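Local coordinates for protein HTH-type transcriptional regulator LysG (Mycobacterium tuberculosis, PDB 3ISP) that probably activates expression of the exporter LysE and represses its own expression, acting as a DNA-binding transcription factor of the LysR family, at residues A[129-137]-A[144-155]; A[187-197]-A[216-227]. One frame throughout, in Å; residues are numbered along the deposited sequence.

Contact 1. Residues A[129-137]-A[144-155]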
loop_
_atom_site.group_PDB
_atom_site.type_symbol
_atom_site.label_atom_id
_atom_site.label_comp_id
_atom_site.label_asym_id
_atom_site.label_seq_id
_atom_site.Cartn_x
_atom_site.Cartn_y
_atom_site.Cartn_z
ATOM N N GLN A 129 -8.293 -14.461 -3.242
ATOM C CA GLN A 129 -7.933 -15.074 -1.978
ATOM C C GLN A 129 -7.798 -14.034 -0.890
ATOM O O GLN A 129 -8.417 -14.148 0.172
ATOM C CB GLN A 129 -6.608 -15.810 -2.124
ATOM C CG GLN A 129 -6.434 -16.958 -1.174
ATOM C CD GLN A 129 -4.976 -17.271 -0.925
ATOM O OE1 GLN A 129 -4.214 -16.408 -0.489
ATOM N NE2 GLN A 129 -4.579 -18.511 -1.198
ATOM N N ASP A 130 -6.978 -13.020 -1.145
ATOM C CA ASP A 130 -6.685 -12.043 -0.104
ATOM C C ASP A 130 -7.901 -11.196 0.243
ATOM O O ASP A 130 -8.258 -11.068 1.405
ATOM C CB ASP A 130 -5.482 -11.178 -0.474
ATOM C CG ASP A 130 -4.174 -11.937 -0.377
ATOM O OD1 ASP A 130 -4.195 -13.127 0.010
ATOM O OD2 ASP A 130 -3.120 -11.345 -0.688
ATOM N N HIS A 131 -8.546 -10.635 -0.769
ATOM C CA HIS A 131 -9.721 -9.815 -0.532
ATOM C C HIS A 131 -10.787 -10.533 0.304
ATOM O O HIS A 131 -11.397 -9.923 1.192
ATOM C CB HIS A 131 -10.319 -9.334 -1.852
ATOM C CG HIS A 131 -9.466 -8.339 -2.582
ATOM N ND1 HIS A 131 -9.224 -7.067 -2.100
ATOM C CD2 HIS A 131 -8.824 -8.418 -3.773
ATOM C CE1 HIS A 131 -8.457 -6.415 -2.956
ATOM N NE2 HIS A 131 -8.201 -7.212 -3.979
ATOM N N SER A 132 -11.007 -11.820 0.027
ATOM C CA SER A 132 -12.051 -12.586 0.724
ATOM C C SER A 132 -11.699 -12.903 2.181
ATOM O O SER A 132 -12.561 -12.845 3.054
ATOM C CB SER A 132 -12.427 -13.860 -0.047
ATOM O OG SER A 132 -11.421 -14.847 0.058
ATOM N N ALA A 133 -10.439 -13.228 2.454
ATOM C CA ALA A 133 -10.016 -13.442 3.837
ATOM C C ALA A 133 -10.263 -12.202 4.695
ATOM O O ALA A 133 -10.587 -12.316 5.876
ATOM C CB ALA A 133 -8.559 -13.835 3.892
ATOM N N ARG A 134 -10.100 -11.016 4.110
ATOM C CA ARG A 134 -10.378 -9.776 4.833
ATOM C C ARG A 134 -11.851 -9.694 5.229
ATOM O O ARG A 134 -12.182 -9.450 6.388
ATOM C CB ARG A 134 -9.996 -8.542 4.008
ATOM C CG ARG A 134 -10.135 -7.231 4.790
ATOM C CD ARG A 134 -10.019 -5.993 3.908
ATOM N NE ARG A 134 -9.595 -4.815 4.671
ATOM C CZ ARG A 134 -9.836 -3.554 4.312
ATOM N NH1 ARG A 134 -10.519 -3.291 3.203
ATOM N NH2 ARG A 134 -9.406 -2.551 5.070
ATOM N N LEU A 135 -12.727 -9.897 4.253
ATOM C CA LEU A 135 -14.164 -9.832 4.472
ATOM C C LEU A 135 -14.635 -10.880 5.485
ATOM O O LEU A 135 -15.649 -10.693 6.165
ATOM C CB LEU A 135 -14.904 -9.993 3.144
ATOM C CG LEU A 135 -14.474 -9.029 2.036
ATOM C CD1 LEU A 135 -15.106 -9.398 0.702
ATOM C CD2 LEU A 135 -14.815 -7.596 2.409
ATOM N N LEU A 136 -13.911 -11.986 5.585
ATOM C CA LEU A 136 -14.225 -12.972 6.609
ATOM C C LEU A 136 -13.818 -12.464 7.986
ATOM O O LEU A 136 -14.625 -12.458 8.907
ATOM C CB LEU A 136 -13.550 -14.308 6.322
ATOM C CG LEU A 136 -14.167 -15.154 5.219
ATOM C CD1 LEU A 136 -13.564 -16.548 5.266
ATOM C CD2 LEU A 136 -15.673 -15.217 5.385
ATOM N N ARG A 137 -12.565 -12.049 8.124
ATOM C CA ARG A 137 -12.099 -11.468 9.370
ATOM C C ARG A 137 -13.019 -10.356 9.851
ATOM O O ARG A 137 -13.336 -10.280 11.036
ATOM C CB ARG A 137 -10.683 -10.920 9.213
ATOM C CG ARG A 137 -9.595 -11.963 9.376
ATOM C CD ARG A 137 -8.222 -11.328 9.449
ATOM N NE ARG A 137 -8.028 -10.347 8.384
ATOM C CZ ARG A 137 -7.525 -10.626 7.184
ATOM N NH1 ARG A 137 -7.155 -11.871 6.885
ATOM N NH2 ARG A 137 -7.391 -9.658 6.285
ATOM N N ALA A 144 -16.834 -17.921 2.481
ATOM C CA ALA A 144 -16.145 -17.608 1.220
ATOM C C ALA A 144 -15.495 -18.818 0.544
ATOM O O ALA A 144 -14.822 -19.617 1.193
ATOM C CB ALA A 144 -15.098 -16.519 1.444
ATOM N N VAL A 145 -15.688 -18.948 -0.763
ATOM C CA VAL A 145 -14.890 -19.880 -1.542
ATOM C C VAL A 145 -13.521 -19.224 -1.768
ATOM O O VAL A 145 -13.438 -18.147 -2.334
ATOM C CB VAL A 145 -15.569 -20.223 -2.879
ATOM C CG1 VAL A 145 -14.678 -21.109 -3.723
ATOM C CG2 VAL A 145 -16.912 -20.895 -2.632
ATOM N N THR A 146 -12.456 -19.862 -1.298
ATOM C CA THR A 146 -11.128 -19.268 -1.337
ATOM C C THR A 146 -10.080 -20.329 -1.630
ATOM O O THR A 146 -10.325 -21.509 -1.436
ATOM C CB THR A 146 -10.775 -18.615 0.015
ATOM O OG1 THR A 146 -9.408 -18.175 0.005
ATOM C CG2 THR A 146 -10.960 -19.613 1.149
ATOM N N THR A 147 -8.910 -19.912 -2.098
ATOM C CA THR A 147 -7.847 -20.869 -2.390
ATOM C C THR A 147 -7.073 -21.107 -1.122
ATOM O O THR A 147 -6.072 -21.817 -1.122
ATOM C CB THR A 147 -6.869 -20.371 -3.488
ATOM O OG1 THR A 147 -6.313 -19.100 -3.117
ATOM C CG2 THR A 147 -7.569 -20.269 -4.860
ATOM N N GLU A 148 -7.563 -20.504 -0.042
ATOM C CA GLU A 148 -6.897 -20.527 1.251
ATOM C C GLU A 148 -7.244 -21.746 2.072
ATOM O O GLU A 148 -8.376 -21.886 2.533
ATOM C CB GLU A 148 -7.297 -19.299 2.062
ATOM C CG GLU A 148 -6.610 -19.220 3.410
ATOM C CD GLU A 148 -5.163 -18.803 3.272
ATOM O OE1 GLU A 148 -4.917 -17.673 2.773
ATOM O OE2 GLU A 148 -4.279 -19.606 3.651
ATOM N N ARG A 149 -6.257 -22.602 2.296
ATOM C CA ARG A 149 -6.435 -23.758 3.168
ATOM C C ARG A 149 -6.458 -23.397 4.663
ATOM O O ARG A 149 -7.202 -24.001 5.439
ATOM C CB ARG A 149 -5.352 -24.804 2.892
ATOM C CG ARG A 149 -5.255 -25.871 3.946
ATOM C CD ARG A 149 -4.157 -26.866 3.639
ATOM N NE ARG A 149 -4.633 -27.931 2.765
ATOM C CZ ARG A 149 -4.132 -29.162 2.748
ATOM N NH1 ARG A 149 -3.139 -29.483 3.573
ATOM N NH2 ARG A 149 -4.631 -30.073 1.917
ATOM N N ASN A 150 -5.645 -22.426 5.070
ATOM C CA ASN A 150 -5.532 -22.079 6.492
ATOM C C ASN A 150 -6.794 -21.416 7.028
ATOM O O ASN A 150 -7.340 -20.520 6.398
ATOM C CB ASN A 150 -4.307 -21.189 6.760
ATOM C CG ASN A 150 -2.980 -21.955 6.679
ATOM O OD1 ASN A 150 -2.942 -23.201 6.655
ATOM N ND2 ASN A 150 -1.878 -21.205 6.642
ATOM N N PRO A 151 -7.271 -21.857 8.197
ATOM C CA PRO A 151 -8.488 -21.249 8.742
ATOM C C PRO A 151 -8.270 -19.785 9.075
ATOM O O PRO A 151 -7.377 -19.473 9.864
ATOM C CB PRO A 151 -8.725 -22.034 10.040
ATOM C CG PRO A 151 -7.941 -23.301 9.889
ATOM C CD PRO A 151 -6.749 -22.931 9.058
ATOM N N VAL A 152 -9.065 -18.897 8.490
ATOM C CA VAL A 152 -9.018 -17.506 8.913
ATOM C C VAL A 152 -9.756 -17.438 10.228
ATOM O O VAL A 152 -10.598 -18.296 10.508
ATOM C CB VAL A 152 -9.630 -16.517 7.876
ATOM C CG1 VAL A 152 -9.599 -17.109 6.459
ATOM C CG2 VAL A 152 -11.029 -16.109 8.274
ATOM N N PRO A 153 -9.419 -16.437 11.054
ATOM C CA PRO A 153 -9.951 -16.186 12.403
ATOM C C PRO A 153 -11.479 -16.239 12.491
ATOM O O PRO A 153 -12.174 -15.530 11.756
ATOM C CB PRO A 153 -9.456 -14.769 12.704
ATOM C CG PRO A 153 -8.175 -14.669 11.952
ATOM C CD PRO A 153 -8.352 -15.485 10.698
ATOM N N GLY A 154 -11.985 -17.080 13.389
ATOM C CA GLY A 154 -13.416 -17.258 13.564
ATOM C C GLY A 154 -14.073 -18.090 12.477
ATOM O O GLY A 154 -15.277 -17.967 12.242
ATOM N N CYS A 155 -13.293 -18.949 11.824
ATOM C CA CYS A 155 -13.770 -19.662 10.646
ATOM C C CYS A 155 -13.409 -21.149 10.591
ATOM O O CYS A 155 -12.269 -21.531 10.833
ATOM C CB CYS A 155 -13.236 -18.969 9.399
ATOM S SG CYS A 155 -14.258 -17.645 8.774
HETATM O O HOH W 1 -8.943 -16.497 1.778
#
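Gln-129 O, in the first turn of the helix and facing Thr-146 of the strand, accepts two bonds: the helical one from Ala-133 N, and one from water 1 at 2.9 Å. The water also approaches Thr-146 OG1, but implausibly closely, so a water link between helix and strand remains doubtful. Thr-146 turns OG1 away from its own N (chi1 173°), beside the carbonyl carbon, where it accepts the N-H of Glu-148 at 3.0 Å, N to OG1; this defines an ST turn where the strand ends.

Further along the helix the interface is apolar. Leu-136, with CG beside its backbone N (chi1 -76°), lays CB against Val-152 CG2 of the loop at 3.7 Å, the two side chains crossing at about a right angle. Its CD1 reaches Cys-155 SG at 3.7 Å and Ala-144 CB at 4.1 Å, so this one branch touches both strand 143-146 and the start of strand 155-169. At the last turn Arg-137 runs alongside the ring of Pro-153, CG to CD 4.0 Å, and one face of its guanidinium lies over Ala-133 O.

The short axes pass 8.5 Å apart at 148°, the antiparallel sense expected of a helix in a beta-alpha-beta crossover. Here the crossover leads from strand 120-126 to strand 143-146, past strand 95-101, whose Ala-100 touches both Ser-132 and Ala-144. Gln-269 of strand 255-271 holds the loop through Glu-148 O, Asn-150 O and Val-152 N, while helix 66-82 meets Arg-137 through Ile-66 and Pro-153 through Arg-70.

Contact 2. Residues A[187-197]-A[216-227]; sequences AAKAPSLAWNR and RPTHFVPTTEGF
Two first torsions bring the aromatic groups together: Trp-195 sets CG anti to its carbonyl carbon (chi1 -81°), and Phe-227 sets CG anti to its backbone N (chi1 -162°). The indole five-membered ring and the phenyl ring then meet obliquely, centroids 4.3 Å apart. Both flank a parallel pairing of extended chains around a single beta bridge, Ser-192 with Thr-218, in the LysR-type substrate-binding domain. The evidence for the parallel sense is the alternation of bonds: Ser-192 N donates to Pro-217 O (2.7 Å), and Ser-192 O accepts from His-219 N (2.9 Å). The pattern resumes two residues on, where Val-221 N reaches Ala-194 O at 2.8 Å.

The Phe-227 ring is held between Trp-195 on one face and Leu-193 CD1 on the other; Leu-193 CB also approaches Phe-227 CE1 at 3.7 Å. One face of the indole is covered by backbone, with Pro-222 CA and Thr-223 N above it. Ala-194 CB meets the edge of the Phe-220 ring, while Arg-197 crosses over a face, CD 3.7 Å from the ring centroid in a CH-pi contact. Its guanidinium lies nearly parallel to that ring, the planes 9° apart, and its NH2 makes a salt bridge with Asp-123 of the third subunit. His-219 ND1 bonds to Leu-122 N of that subunit too, so both segments contribute to the interface with the third subunit. Arg-216, alongside Ser-192, instead directs NH2 to Asp-203.

Where segment 216-227 turns into helix, Thr-223 is the N-cap: its OG1 accepts from Gly-226 N at 2.9 Å and donates to Pro-222 O.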
loop_
_atom_site.group_PDB
_atom_site.type_symbol
_atom_site.label_atom_id
_atom_site.label_comp_id
_atom_site.label_asym_id
_atom_site.label_seq_id
_atom_site.Cartn_x
_atom_site.Cartn_y
_atom_site.Cartn_z
ATOM N N ALA A 187 8.123 -19.564 -25.441
ATOM C CA ALA A 187 7.347 -19.044 -24.316
ATOM C C ALA A 187 7.871 -17.706 -23.802
ATOM O O ALA A 187 7.161 -16.980 -23.105
ATOM C CB ALA A 187 7.290 -20.062 -23.188
ATOM N N ALA A 188 9.113 -17.389 -24.145
ATOM C CA ALA A 188 9.699 -16.099 -23.808
ATOM C C ALA A 188 9.227 -15.025 -24.779
ATOM O O ALA A 188 9.371 -13.832 -24.515
ATOM C CB ALA A 188 11.205 -16.189 -23.836
ATOM N N LYS A 189 8.665 -15.451 -25.908
ATOM C CA LYS A 189 8.243 -14.511 -26.942
ATOM C C LYS A 189 6.725 -14.436 -27.128
ATOM O O LYS A 189 6.174 -13.356 -27.325
ATOM C CB LYS A 189 8.940 -14.811 -28.272
ATOM C CG LYS A 189 10.449 -14.669 -28.206
ATOM C CD LYS A 189 11.065 -14.602 -29.596
ATOM C CE LYS A 189 10.801 -15.877 -30.382
ATOM N NZ LYS A 189 11.182 -15.737 -31.821
ATOM N N ALA A 190 6.051 -15.577 -27.066
ATOM C CA ALA A 190 4.598 -15.596 -27.196
ATOM C C ALA A 190 3.949 -14.776 -26.080
ATOM O O ALA A 190 4.314 -14.912 -24.912
ATOM C CB ALA A 190 4.075 -17.030 -27.181
ATOM N N PRO A 191 2.992 -13.909 -26.438
ATOM C CA PRO A 191 2.314 -13.129 -25.398
ATOM C C PRO A 191 1.482 -14.013 -24.472
ATOM O O PRO A 191 0.701 -14.831 -24.949
ATOM C CB PRO A 191 1.399 -12.197 -26.206
ATOM C CG PRO A 191 2.061 -12.081 -27.521
ATOM C CD PRO A 191 2.649 -13.436 -27.788
ATOM N N SER A 192 1.639 -13.855 -23.164
ATOM C CA SER A 192 0.743 -14.541 -22.232
ATOM C C SER A 192 -0.342 -13.591 -21.730
ATOM O O SER A 192 -0.239 -12.379 -21.878
ATOM C CB SER A 192 1.510 -15.161 -21.056
ATOM O OG SER A 192 1.950 -14.166 -20.150
ATOM N N LEU A 193 -1.393 -14.153 -21.153
ATOM C CA LEU A 193 -2.424 -13.356 -20.514
ATOM C C LEU A 193 -2.292 -13.389 -18.988
ATOM O O LEU A 193 -1.330 -13.927 -18.434
ATOM C CB LEU A 193 -3.795 -13.884 -20.903
ATOM C CG LEU A 193 -4.093 -13.990 -22.386
ATOM C CD1 LEU A 193 -5.538 -14.407 -22.580
ATOM C CD2 LEU A 193 -3.801 -12.659 -23.053
ATOM N N ALA A 194 -3.285 -12.816 -18.326
ATOM C CA ALA A 194 -3.327 -12.742 -16.878
ATOM C C ALA A 194 -4.431 -11.775 -16.462
ATOM O O ALA A 194 -4.750 -10.838 -17.193
ATOM C CB ALA A 194 -1.990 -12.293 -16.324
ATOM N N TRP A 195 -5.012 -12.008 -15.292
ATOM C CA TRP A 195 -6.043 -11.124 -14.778
ATOM C C TRP A 195 -5.441 -9.831 -14.269
ATOM O O TRP A 195 -6.065 -8.772 -14.348
ATOM C CB TRP A 195 -6.834 -11.811 -13.663
ATOM C CG TRP A 195 -7.863 -12.723 -14.203
ATOM C CD1 TRP A 195 -7.666 -13.775 -15.062
ATOM C CD2 TRP A 195 -9.264 -12.670 -13.947
ATOM N NE1 TRP A 195 -8.869 -14.375 -15.357
ATOM C CE2 TRP A 195 -9.866 -13.715 -14.684
ATOM C CE3 TRP A 195 -10.070 -11.839 -13.173
ATOM C CZ2 TRP A 195 -11.231 -13.952 -14.657
ATOM C CZ3 TRP A 195 -11.434 -12.074 -13.155
ATOM C CH2 TRP A 195 -11.999 -13.127 -13.891
ATOM N N ASN A 196 -4.223 -9.932 -13.751
ATOM C CA ASN A 196 -3.511 -8.785 -13.197
ATOM C C ASN A 196 -2.156 -9.217 -12.650
ATOM O O ASN A 196 -1.729 -10.347 -12.879
ATOM C CB ASN A 196 -4.344 -8.104 -12.110
ATOM C CG ASN A 196 -4.733 -9.052 -11.006
ATOM O OD1 ASN A 196 -3.877 -9.629 -10.334
ATOM N ND2 ASN A 196 -6.027 -9.222 -10.809
ATOM N N ARG A 197 -1.481 -8.337 -11.922
ATOM C CA ARG A 197 -0.126 -8.645 -11.453
ATOM C C ARG A 197 -0.101 -9.768 -10.417
ATOM O O ARG A 197 0.811 -10.596 -10.411
ATOM C CB ARG A 197 0.575 -7.397 -10.901
ATOM C CG ARG A 197 0.209 -6.101 -11.611
ATOM C CD ARG A 197 0.116 -6.285 -13.105
ATOM N NE ARG A 197 -0.406 -5.083 -13.739
ATOM C CZ ARG A 197 0.357 -4.102 -14.210
ATOM N NH1 ARG A 197 1.680 -4.189 -14.115
ATOM N NH2 ARG A 197 -0.200 -3.037 -14.779
ATOM N N ARG A 216 7.944 -12.648 -20.188
ATOM C CA ARG A 216 7.357 -12.566 -21.525
ATOM C C ARG A 216 6.470 -11.341 -21.665
ATOM O O ARG A 216 6.194 -10.649 -20.683
ATOM C CB ARG A 216 6.516 -13.810 -21.790
ATOM C CG ARG A 216 5.490 -14.079 -20.702
ATOM C CD ARG A 216 5.291 -15.567 -20.497
ATOM N NE ARG A 216 4.403 -15.903 -19.377
ATOM C CZ ARG A 216 4.651 -15.620 -18.104
ATOM N NH1 ARG A 216 5.739 -14.952 -17.764
ATOM N NH2 ARG A 216 3.796 -15.987 -17.173
ATOM N N PRO A 217 6.024 -11.052 -22.893
ATOM C CA PRO A 217 4.975 -10.035 -23.019
ATOM C C PRO A 217 3.678 -10.576 -22.431
ATOM O O PRO A 217 3.265 -11.687 -22.771
ATOM C CB PRO A 217 4.842 -9.849 -24.538
ATOM C CG PRO A 217 5.456 -11.079 -25.122
ATOM C CD PRO A 217 6.589 -11.406 -24.202
ATOM N N THR A 218 3.055 -9.814 -21.542
ATOM C CA THR A 218 1.829 -10.277 -20.913
ATOM C C THR A 218 0.723 -9.219 -20.826
ATOM O O THR A 218 0.910 -8.138 -20.255
ATOM C CB THR A 218 2.089 -10.908 -19.516
ATOM O OG1 THR A 218 0.902 -10.796 -18.712
ATOM C CG2 THR A 218 3.246 -10.216 -18.806
ATOM N N HIS A 219 -0.429 -9.562 -21.398
ATOM C CA HIS A 219 -1.629 -8.744 -21.335
ATOM C C HIS A 219 -2.348 -8.931 -20.020
ATOM O O HIS A 219 -2.406 -10.041 -19.504
ATOM C CB HIS A 219 -2.594 -9.161 -22.439
ATOM C CG HIS A 219 -2.094 -8.884 -23.822
ATOM N ND1 HIS A 219 -1.987 -7.609 -24.332
ATOM C CD2 HIS A 219 -1.688 -9.721 -24.805
ATOM C CE1 HIS A 219 -1.526 -7.674 -25.565
ATOM N NE2 HIS A 219 -1.338 -8.942 -25.877
ATOM N N PHE A 220 -2.923 -7.858 -19.487
ATOM C CA PHE A 220 -3.755 -7.971 -18.288
ATOM C C PHE A 220 -5.210 -7.659 -18.559
ATOM O O PHE A 220 -5.582 -6.510 -18.772
ATOM C CB PHE A 220 -3.213 -7.086 -17.193
ATOM C CG PHE A 220 -1.840 -7.459 -16.794
ATOM C CD1 PHE A 220 -0.785 -6.589 -16.981
ATOM C CD2 PHE A 220 -1.589 -8.714 -16.269
ATOM C CE1 PHE A 220 0.497 -6.955 -16.610
ATOM C CE2 PHE A 220 -0.315 -9.083 -15.906
ATOM C CZ PHE A 220 0.730 -8.208 -16.080
ATOM N N VAL A 221 -6.023 -8.707 -18.570
ATOM C CA VAL A 221 -7.433 -8.573 -18.878
ATOM C C VAL A 221 -8.266 -9.328 -17.856
ATOM O O VAL A 221 -8.237 -10.558 -17.799
ATOM C CB VAL A 221 -7.778 -9.095 -20.277
ATOM C CG1 VAL A 221 -9.127 -8.553 -20.692
ATOM C CG2 VAL A 221 -6.717 -8.690 -21.279
ATOM N N PRO A 222 -9.027 -8.583 -17.049
ATOM C CA PRO A 222 -9.805 -9.146 -15.954
ATOM C C PRO A 222 -11.208 -9.521 -16.414
ATOM O O PRO A 222 -11.605 -9.168 -17.528
ATOM C CB PRO A 222 -9.884 -7.989 -14.967
ATOM C CG PRO A 222 -9.191 -6.794 -15.653
ATOM C CD PRO A 222 -9.136 -7.120 -17.087
ATOM N N THR A 223 -11.926 -10.229 -15.538
ATOM C CA THR A 223 -13.294 -10.719 -15.750
ATOM C C THR A 223 -13.338 -11.945 -16.649
ATOM O O THR A 223 -12.402 -12.218 -17.393
ATOM C CB THR A 223 -14.285 -9.621 -16.245
ATOM O OG1 THR A 223 -14.140 -9.417 -17.651
ATOM C CG2 THR A 223 -14.049 -8.319 -15.513
ATOM N N THR A 224 -14.432 -12.685 -16.563
ATOM C CA THR A 224 -14.579 -13.900 -17.349
ATOM C C THR A 224 -14.715 -13.561 -18.829
ATOM O O THR A 224 -14.024 -14.146 -19.674
ATOM C CB THR A 224 -15.794 -14.740 -16.878
ATOM O OG1 THR A 224 -15.568 -15.181 -15.535
ATOM C CG2 THR A 224 -16.012 -15.954 -17.778
ATOM N N GLU A 225 -15.600 -12.618 -19.149
ATOM C CA GLU A 225 -15.790 -12.240 -20.548
ATOM C C GLU A 225 -14.532 -11.562 -21.083
ATOM O O GLU A 225 -14.093 -11.841 -22.194
ATOM C CB GLU A 225 -17.026 -11.344 -20.718
ATOM C CG GLU A 225 -17.431 -10.569 -19.447
ATOM C CD GLU A 225 -18.271 -11.396 -18.471
ATOM O OE1 GLU A 225 -18.968 -12.336 -18.925
ATOM O OE2 GLU A 225 -18.241 -11.100 -17.251
ATOM N N GLY A 226 -13.947 -10.691 -20.267
ATOM C CA GLY A 226 -12.740 -9.982 -20.635
ATOM C C GLY A 226 -11.582 -10.909 -20.926
ATOM O O GLY A 226 -10.944 -10.796 -21.975
ATOM N N PHE A 227 -11.305 -11.821 -19.994
ATOM C CA PHE A 227 -10.210 -12.777 -20.130
ATOM C C PHE A 227 -10.530 -13.720 -21.258
ATOM O O PHE A 227 -9.637 -14.126 -21.999
ATOM C CB PHE A 227 -10.048 -13.588 -18.850
ATOM C CG PHE A 227 -8.718 -14.279 -18.713
ATOM C CD1 PHE A 227 -7.578 -13.560 -18.391
ATOM C CD2 PHE A 227 -8.617 -15.649 -18.847
ATOM C CE1 PHE A 227 -6.352 -14.186 -18.238
ATOM C CE2 PHE A 227 -7.394 -16.287 -18.689
ATOM C CZ PHE A 227 -6.260 -15.548 -18.387
#

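From the N terminus, the chain passes the DNA-binding helices and the long helix 66-82 before entering the substrate-binding domain. Contact 1 closes first, a tight loop with six residues between its segments, joining helix 129-137 to strand 143-146 and the turn that leads into strand 155-169. That long strand and helix 171-177 carry the chain on to contact 2, whose larger loop of 18 intervening residues includes helix 201-210; it ties the connection after helix 171-177 to the lead-in and first turn of helix 224-232. The two are in series, neither nested nor crossed. The centres of contacts 1 and 2 lie about 26 Å apart, and the contacts do not touch.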